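Local coordinates for glutamate receptor kainate-like protein (Pleurobrachia bachei, PDB 4ZDM) that binds glycine in the ligand-binding domain of an ionotropic glutamate receptor subunit, and probably couples that binding to the opening of an ion channel, at residues A[105-109]-A[228-232]. Numbering follows the deposited sequence.
Sequences IDFSL and KNLVD
Leu109 and Asp232 bring the two backbones closest, CA to CA 5.1 Å, where the chain leaving strand 106-107 meets the first turn of helix 228-240. A single hydrogen bond joins the segments: Leu109 N donates to Asp232 OD1 over 2.8 Å, nearly straight at 165°, though the N-H comes down from above the carboxylate plane. Asp232 OD2 takes a 2.7 Å salt bridge from Lys228 NZ, one turn earlier, through its syn lone pair, the one on the side of OD1, so the carboxylate is held by one partner above its plane and one near it. Lys228 runs extended until its last torsion (chi4 -66°), which bends NZ back toward Asp232. Lys228 CE, at the end of the extended part, lies 3.2 Å from Phe107 O. Lys228 CD also passes 3.8 Å from Asp106 OD2, the two side chains crossing at about a right angle. An alanine in place of Asp232 would probably leave the Leu109 amide without its acceptor and Lys228 without its salt-bridge partner, its ammonium set free to swing. Farther in, Ser108 CB rests on Val231 CG1 at 4.1 Å, while Ser108 OG donates to Leu109 O and also bonds to Phe219 N. Backbone bonds pair Asp106 with Leu221 and Ser108 with Phe219 of strand 205-221. Leu109 continues over Met235, Leu236 and Arg239, and Val231 turns to Met48 and Leu52, so in this periplasmic-binding-protein-like fold helix 228-240 lies between helix 40-52 and the end of strand 106-107, whose Phe107 side chain is about 7 Å from the bound glycine.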
loop_
_atom_site.group_PDB
_atom_site.type_symbol
_atom_site.label_atom_id
_atom_site.label_comp_id
_atom_site.label_asym_id
_atom_site.label_seq_id
_atom_site.Cartn_x
_atom_site.Cartn_y
_atom_site.Cartn_z
ATOM N N ILE A 105 16.250 -9.724 1.579
ATOM C CA ILE A 105 14.851 -10.069 1.852
ATOM C C ILE A 105 14.787 -11.481 2.415
ATOM O O ILE A 105 15.764 -12.229 2.358
ATOM C CB ILE A 105 13.985 -9.965 0.588
ATOM C CG1 ILE A 105 14.413 -10.963 -0.489
ATOM C CG2 ILE A 105 14.028 -8.530 0.064
ATOM C CD1 ILE A 105 13.312 -11.165 -1.580
ATOM N N ASP A 106 13.640 -11.807 2.965
ATOM C CA ASP A 106 13.328 -13.175 3.402
ATOM C C ASP A 106 12.527 -13.901 2.343
ATOM O O ASP A 106 11.853 -13.287 1.487
ATOM C CB ASP A 106 12.523 -13.184 4.685
ATOM C CG ASP A 106 13.366 -13.058 5.965
ATOM O OD1 ASP A 106 14.613 -13.103 5.903
ATOM O OD2 ASP A 106 12.717 -12.970 7.029
ATOM N N PHE A 107 12.613 -15.217 2.391
ATOM C CA PHE A 107 11.817 -16.117 1.556
ATOM C C PHE A 107 10.932 -16.946 2.457
ATOM O O PHE A 107 11.365 -17.423 3.524
ATOM C CB PHE A 107 12.731 -17.008 0.721
ATOM C CG PHE A 107 13.397 -16.270 -0.373
ATOM C CD1 PHE A 107 14.563 -15.568 -0.144
ATOM C CD2 PHE A 107 12.843 -16.213 -1.614
ATOM C CE1 PHE A 107 15.176 -14.848 -1.169
ATOM C CE2 PHE A 107 13.431 -15.510 -2.638
ATOM C CZ PHE A 107 14.609 -14.808 -2.412
ATOM N N SER A 108 9.712 -17.115 1.997
ATOM C CA SER A 108 8.807 -18.056 2.653
ATOM C C SER A 108 9.308 -19.459 2.521
ATOM O O SER A 108 10.191 -19.771 1.731
ATOM C CB SER A 108 7.394 -17.968 2.057
ATOM O OG SER A 108 7.299 -18.552 0.756
ATOM N N LEU A 109 8.674 -20.337 3.294
ATOM C CA LEU A 109 8.733 -21.756 3.008
ATOM C C LEU A 109 8.372 -21.947 1.539
ATOM O O LEU A 109 7.467 -21.289 1.015
ATOM C CB LEU A 109 7.799 -22.508 3.967
ATOM C CG LEU A 109 7.783 -24.007 3.936
ATOM C CD1 LEU A 109 7.636 -24.550 5.409
ATOM C CD2 LEU A 109 6.638 -24.435 3.083
ATOM N N LYS A 228 5.131 -13.535 8.328
ATOM C CA LYS A 228 5.881 -14.642 7.744
ATOM C C LYS A 228 5.498 -16.011 8.320
ATOM O O LYS A 228 5.327 -16.956 7.561
ATOM C CB LYS A 228 7.392 -14.469 7.903
ATOM C CG LYS A 228 8.182 -15.558 7.165
ATOM C CD LYS A 228 9.644 -15.265 7.149
ATOM C CE LYS A 228 10.382 -16.271 6.307
ATOM N NZ LYS A 228 10.360 -17.658 6.860
ATOM N N ASN A 229 5.378 -16.138 9.632
ATOM C CA ASN A 229 5.087 -17.434 10.175
ATOM C C ASN A 229 3.739 -17.971 9.714
ATOM O O ASN A 229 3.606 -19.167 9.463
ATOM C CB ASN A 229 5.140 -17.402 11.720
ATOM C CG ASN A 229 6.545 -17.177 12.254
ATOM O OD1 ASN A 229 7.538 -17.465 11.593
ATOM N ND2 ASN A 229 6.626 -16.667 13.483
ATOM N N LEU A 230 2.728 -17.112 9.572
ATOM C CA LEU A 230 1.425 -17.545 9.097
ATOM C C LEU A 230 1.461 -17.957 7.629
ATOM O O LEU A 230 0.828 -18.935 7.215
ATOM C CB LEU A 230 0.356 -16.458 9.326
ATOM C CG LEU A 230 -0.024 -16.221 10.799
ATOM C CD1 LEU A 230 -0.941 -15.005 10.847
ATOM C CD2 LEU A 230 -0.716 -17.403 11.366
ATOM N N VAL A 231 2.217 -17.229 6.819
ATOM C CA VAL A 231 2.394 -17.584 5.413
ATOM C C VAL A 231 3.074 -18.946 5.310
ATOM O O VAL A 231 2.680 -19.800 4.548
ATOM C CB VAL A 231 3.199 -16.499 4.688
ATOM C CG1 VAL A 231 3.671 -16.910 3.339
ATOM C CG2 VAL A 231 2.369 -15.238 4.525
ATOM N N ASP A 232 4.136 -19.116 6.085
ATOM C CA ASP A 232 4.904 -20.387 6.069
ATOM C C ASP A 232 4.037 -21.583 6.452
ATOM O O ASP A 232 4.095 -22.616 5.794
ATOM C CB ASP A 232 6.098 -20.296 6.993
ATOM C CG ASP A 232 7.238 -19.451 6.466
ATOM O OD1 ASP A 232 7.212 -18.975 5.324
ATOM O OD2 ASP A 232 8.206 -19.233 7.260
#